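Periplasmic binding protein (Agrobacterium tumefaciens str. B6, PDB 5L9G) binds the opine mannopine in the periplasm, probably delivering it to an ABC transporter for uptake into the cell. Local coordinates at residues L155-E164 and W327-Y338. Sequence-based numbering, arbitrary orientation.
Sequences LWNQPIGMIE and WAKHAKWASEAY. With EDO (1,2-ethanediol), chain F.
Pro159 is wedged between Trp327 and Tyr338, two aromatic side chains that reach out from helix 324-343. Its CB lies 3.8 Å from Trp327 CH2 and 3.9 Å from Tyr338 CD2. Ile163 fills the neighbouring space as a knob in a hole made by Trp327, Trp333, Ala334 and Tyr338. Its CG1 branch faces Trp327 and Ala334, while CG2 meets the edge of the Trp333 ring. Ile191 of helix 184-197 touches both Ile163 and Trp333.

Ile160 lies over one face of the Trp327 indole. Its CG1 forms a CH-pi contact 3.6 Å from the centroid of the six-membered ring, only 7° off the normal.

Each of the two large aromatic side chains also makes one hydrogen bond across the contact. Trp327 NE1 donates to Glu164 OE1 at 2.8 Å, with the acceptor almost in the indole plane. OE1 is met on its syn side, but 34° out of the carboxylate plane, in keeping with the turn of the carboxylate against the indole. Tyr178 also bonds OE1, and Glu164 OE2 accepts the backbone N-H of Gly161 from above the carboxylate plane. This buried carboxylate therefore ties the N-cap residue of helix 162-169 to the indole.

At the other end of the contact, the first torsion of Tyr338 sets CG opposite the backbone N (chi1 -167°), which carries the ring past Pro159 toward strand 153-156. Its OH donates to Trp156 O at 2.7 Å, in the carbonyl plane. Met162 CB and CG pack against the phenol end, with CG 3.4 Å from Tyr338 OH.

The Trp156 indole stacks on Trp205 and touches mannopine. The C-terminal helix thus packs behind a strand-loop-helix connection that carries a ligand-pocket residue, within the two-lobed fold of periplasmic solute-binding proteins.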
loop_
_atom_site.group_PDB
_atom_site.type_symbol
_atom_site.label_atom_id
_atom_site.label_comp_id
_atom_site.label_asym_id
_atom_site.label_seq_id
_atom_site.Cartn_x
_atom_site.Cartn_y
_atom_site.Cartn_z
ATOM N N LEU A 155 -6.694 -12.082 4.131
ATOM C CA LEU A 155 -6.635 -10.663 4.467
ATOM C C LEU A 155 -5.223 -10.374 4.941
ATOM O O LEU A 155 -4.499 -11.296 5.299
ATOM C CB LEU A 155 -7.615 -10.326 5.609
ATOM C CG LEU A 155 -9.097 -10.135 5.272
ATOM C CD1 LEU A 155 -9.747 -11.437 4.970
ATOM C CD2 LEU A 155 -9.850 -9.543 6.492
ATOM N N TRP A 156 -4.832 -9.097 4.940
ATOM C CA TRP A 156 -3.501 -8.669 5.369
ATOM C C TRP A 156 -3.344 -8.882 6.887
ATOM O O TRP A 156 -4.334 -8.826 7.627
ATOM C CB TRP A 156 -3.345 -7.171 5.060
ATOM C CG TRP A 156 -1.933 -6.634 5.090
ATOM C CD1 TRP A 156 -0.763 -7.347 5.031
ATOM C CD2 TRP A 156 -1.561 -5.254 5.143
ATOM N NE1 TRP A 156 0.315 -6.491 5.071
ATOM C CE2 TRP A 156 -0.147 -5.197 5.106
ATOM C CE3 TRP A 156 -2.289 -4.048 5.189
ATOM C CZ2 TRP A 156 0.553 -3.983 5.130
ATOM C CZ3 TRP A 156 -1.598 -2.846 5.216
ATOM C CH2 TRP A 156 -0.192 -2.820 5.215
ATOM N N ASN A 157 -2.104 -9.095 7.367
ATOM C CA ASN A 157 -1.897 -9.232 8.809
ATOM C C ASN A 157 -1.685 -7.849 9.470
ATOM O O ASN A 157 -1.341 -7.776 10.655
ATOM C CB ASN A 157 -0.740 -10.210 9.141
ATOM C CG ASN A 157 0.609 -9.636 8.841
ATOM O OD1 ASN A 157 0.745 -8.773 7.968
ATOM N ND2 ASN A 157 1.621 -10.061 9.598
ATOM N N GLN A 158 -1.802 -6.766 8.677
ATOM C CA GLN A 158 -1.725 -5.381 9.177
ATOM C C GLN A 158 -3.079 -4.709 8.879
ATOM O O GLN A 158 -3.769 -5.154 7.949
ATOM C CB GLN A 158 -0.532 -4.623 8.606
ATOM C CG GLN A 158 0.798 -5.203 9.073
ATOM C CD GLN A 158 1.950 -4.398 8.566
ATOM O OE1 GLN A 158 2.772 -4.858 7.756
ATOM N NE2 GLN A 158 2.024 -3.175 9.028
ATOM N N PRO A 159 -3.502 -3.696 9.671
ATOM C CA PRO A 159 -4.901 -3.220 9.576
ATOM C C PRO A 159 -5.284 -2.187 8.527
ATOM O O PRO A 159 -6.488 -2.058 8.300
ATOM C CB PRO A 159 -5.163 -2.640 10.978
ATOM C CG PRO A 159 -3.854 -2.153 11.427
ATOM C CD PRO A 159 -2.832 -3.134 10.874
ATOM N N ILE A 160 -4.344 -1.423 7.939
ATOM C CA ILE A 160 -4.720 -0.385 6.946
ATOM C C ILE A 160 -5.459 -1.004 5.750
ATOM O O ILE A 160 -4.924 -1.867 5.070
ATOM C CB ILE A 160 -3.549 0.546 6.528
ATOM C CG1 ILE A 160 -3.047 1.348 7.775
ATOM C CG2 ILE A 160 -4.000 1.505 5.398
ATOM C CD1 ILE A 160 -1.651 1.988 7.624
ATOM N N GLY A 161 -6.703 -0.573 5.557
ATOM C CA GLY A 161 -7.568 -1.089 4.494
ATOM C C GLY A 161 -8.469 -2.211 4.978
ATOM O O GLY A 161 -9.555 -2.404 4.431
ATOM N N MET A 162 -8.051 -2.937 6.036
ATOM C CA MET A 162 -8.811 -4.065 6.607
ATOM C C MET A 162 -9.948 -3.604 7.525
ATOM O O MET A 162 -11.056 -4.147 7.439
ATOM C CB MET A 162 -7.874 -5.062 7.323
ATOM C CG MET A 162 -6.653 -5.481 6.477
ATOM S SD MET A 162 -7.132 -6.376 4.959
ATOM C CE MET A 162 -6.451 -5.326 3.720
ATOM N N ILE A 163 -9.688 -2.607 8.397
ATOM C CA ILE A 163 -10.715 -2.038 9.290
ATOM C C ILE A 163 -11.809 -1.381 8.430
ATOM O O ILE A 163 -12.997 -1.592 8.666
ATOM C CB ILE A 163 -10.110 -1.013 10.303
ATOM C CG1 ILE A 163 -8.922 -1.612 11.128
ATOM C CG2 ILE A 163 -11.190 -0.386 11.206
ATOM C CD1 ILE A 163 -9.226 -2.810 12.076
ATOM N N GLU A 164 -11.382 -0.593 7.432
ATOM C CA GLU A 164 -12.281 0.113 6.512
ATOM C C GLU A 164 -13.114 -0.866 5.698
ATOM O O GLU A 164 -14.291 -0.570 5.437
ATOM C CB GLU A 164 -11.498 1.049 5.587
ATOM C CG GLU A 164 -10.719 2.150 6.292
ATOM C CD GLU A 164 -9.253 1.817 6.545
ATOM O OE1 GLU A 164 -8.409 2.736 6.458
ATOM O OE2 GLU A 164 -8.948 0.644 6.852
ATOM N N TRP A 327 -5.756 7.290 10.814
ATOM C CA TRP A 327 -4.622 6.475 11.221
ATOM C C TRP A 327 -3.687 7.215 12.185
ATOM O O TRP A 327 -3.107 6.578 13.058
ATOM C CB TRP A 327 -3.920 5.903 9.992
ATOM C CG TRP A 327 -4.813 4.886 9.343
ATOM C CD1 TRP A 327 -5.674 5.095 8.305
ATOM C CD2 TRP A 327 -5.115 3.586 9.861
ATOM N NE1 TRP A 327 -6.435 3.965 8.087
ATOM C CE2 TRP A 327 -6.112 3.024 9.033
ATOM C CE3 TRP A 327 -4.594 2.813 10.916
ATOM C CZ2 TRP A 327 -6.634 1.746 9.254
ATOM C CZ3 TRP A 327 -5.102 1.542 11.123
ATOM C CH2 TRP A 327 -6.093 1.012 10.286
ATOM N N ALA A 328 -3.632 8.549 12.112
ATOM C CA ALA A 328 -2.842 9.360 13.049
ATOM C C ALA A 328 -3.397 9.220 14.481
ATOM O O ALA A 328 -2.647 9.211 15.459
ATOM C CB ALA A 328 -2.884 10.825 12.625
ATOM N N LYS A 329 -4.713 9.096 14.589
ATOM C CA LYS A 329 -5.424 9.032 15.855
ATOM C C LYS A 329 -5.658 7.607 16.390
ATOM O O LYS A 329 -5.574 7.405 17.595
ATOM C CB LYS A 329 -6.759 9.797 15.685
ATOM C CG LYS A 329 -7.512 10.126 16.926
ATOM C CD LYS A 329 -8.772 10.920 16.568
ATOM C CE LYS A 329 -9.639 11.114 17.765
ATOM N NZ LYS A 329 -10.878 11.879 17.426
ATOM N N HIS A 330 -5.956 6.627 15.516
ATOM C CA HIS A 330 -6.356 5.298 15.984
ATOM C C HIS A 330 -5.466 4.123 15.600
ATOM O O HIS A 330 -5.857 2.984 15.882
ATOM C CB HIS A 330 -7.799 5.018 15.529
ATOM C CG HIS A 330 -8.769 6.040 16.023
ATOM N ND1 HIS A 330 -9.305 6.988 15.175
ATOM C CD2 HIS A 330 -9.241 6.252 17.274
ATOM C CE1 HIS A 330 -10.112 7.724 15.922
ATOM N NE2 HIS A 330 -10.102 7.325 17.194
ATOM N N ALA A 331 -4.265 4.370 15.027
ATOM C CA ALA A 331 -3.349 3.289 14.636
ATOM C C ALA A 331 -3.029 2.302 15.759
ATOM O O ALA A 331 -3.081 1.098 15.522
ATOM C CB ALA A 331 -2.074 3.847 14.044
ATOM N N LYS A 332 -2.730 2.801 16.978
ATOM C CA LYS A 332 -2.424 1.952 18.133
ATOM C C LYS A 332 -3.614 1.057 18.494
ATOM O O LYS A 332 -3.434 -0.156 18.626
ATOM C CB LYS A 332 -1.970 2.786 19.347
ATOM C CG LYS A 332 -0.585 3.398 19.199
ATOM C CD LYS A 332 -0.223 4.213 20.440
ATOM C CE LYS A 332 1.150 4.830 20.342
ATOM N NZ LYS A 332 1.458 5.673 21.528
ATOM N N TRP A 333 -4.840 1.640 18.575
ATOM C CA TRP A 333 -6.073 0.888 18.839
ATOM C C TRP A 333 -6.242 -0.181 17.748
ATOM O O TRP A 333 -6.516 -1.341 18.055
ATOM C CB TRP A 333 -7.324 1.816 18.841
ATOM C CG TRP A 333 -8.615 1.052 18.682
ATOM C CD1 TRP A 333 -9.286 0.378 19.662
ATOM C CD2 TRP A 333 -9.296 0.757 17.451
ATOM N NE1 TRP A 333 -10.353 -0.303 19.123
ATOM C CE2 TRP A 333 -10.390 -0.078 17.769
ATOM C CE3 TRP A 333 -9.118 1.155 16.110
ATOM C CZ2 TRP A 333 -11.280 -0.543 16.797
ATOM C CZ3 TRP A 333 -9.969 0.656 15.144
ATOM C CH2 TRP A 333 -11.036 -0.182 15.486
ATOM N N ALA A 334 -6.149 0.245 16.476
ATOM C CA ALA A 334 -6.332 -0.618 15.309
ATOM C C ALA A 334 -5.368 -1.799 15.273
ATOM O O ALA A 334 -5.820 -2.927 15.085
ATOM C CB ALA A 334 -6.268 0.198 14.035
ATOM N N SER A 335 -4.073 -1.559 15.553
ATOM C CA SER A 335 -3.047 -2.607 15.587
ATOM C C SER A 335 -3.375 -3.687 16.623
ATOM O O SER A 335 -3.429 -4.863 16.262
ATOM C CB SER A 335 -1.669 -2.009 15.866
ATOM O OG SER A 335 -1.256 -1.214 14.767
ATOM N N GLU A 336 -3.640 -3.283 17.888
ATOM C CA GLU A 336 -3.976 -4.196 18.978
ATOM C C GLU A 336 -5.283 -4.967 18.734
ATOM O O GLU A 336 -5.294 -6.186 18.887
ATOM C CB GLU A 336 -3.980 -3.460 20.346
ATOM C CG GLU A 336 -4.463 -4.308 21.516
ATOM C CD GLU A 336 -4.190 -3.734 22.889
ATOM O OE1 GLU A 336 -5.114 -3.131 23.483
ATOM O OE2 GLU A 336 -3.055 -3.911 23.385
ATOM N N ALA A 337 -6.384 -4.267 18.379
ATOM C CA ALA A 337 -7.669 -4.918 18.139
ATOM C C ALA A 337 -7.606 -5.919 16.965
ATOM O O ALA A 337 -8.160 -7.018 17.060
ATOM C CB ALA A 337 -8.746 -3.875 17.900
ATOM N N TYR A 338 -6.901 -5.550 15.876
ATOM C CA TYR A 338 -6.774 -6.426 14.705
ATOM C C TYR A 338 -5.867 -7.633 15.016
ATOM O O TYR A 338 -6.198 -8.745 14.609
ATOM C CB TYR A 338 -6.322 -5.634 13.483
ATOM C CG TYR A 338 -6.444 -6.372 12.164
ATOM C CD1 TYR A 338 -7.668 -6.890 11.741
ATOM C CD2 TYR A 338 -5.356 -6.483 11.303
ATOM C CE1 TYR A 338 -7.795 -7.542 10.514
ATOM C CE2 TYR A 338 -5.471 -7.124 10.069
ATOM C CZ TYR A 338 -6.696 -7.640 9.673
ATOM O OH TYR A 338 -6.814 -8.242 8.443
HETATM C C1 EDO F . -3.494 10.050 18.940
HETATM O O1 EDO F . -3.544 11.175 18.060
HETATM C C2 EDO F . -4.908 9.744 19.508
HETATM O O2 EDO F . -4.910 8.593 20.343
#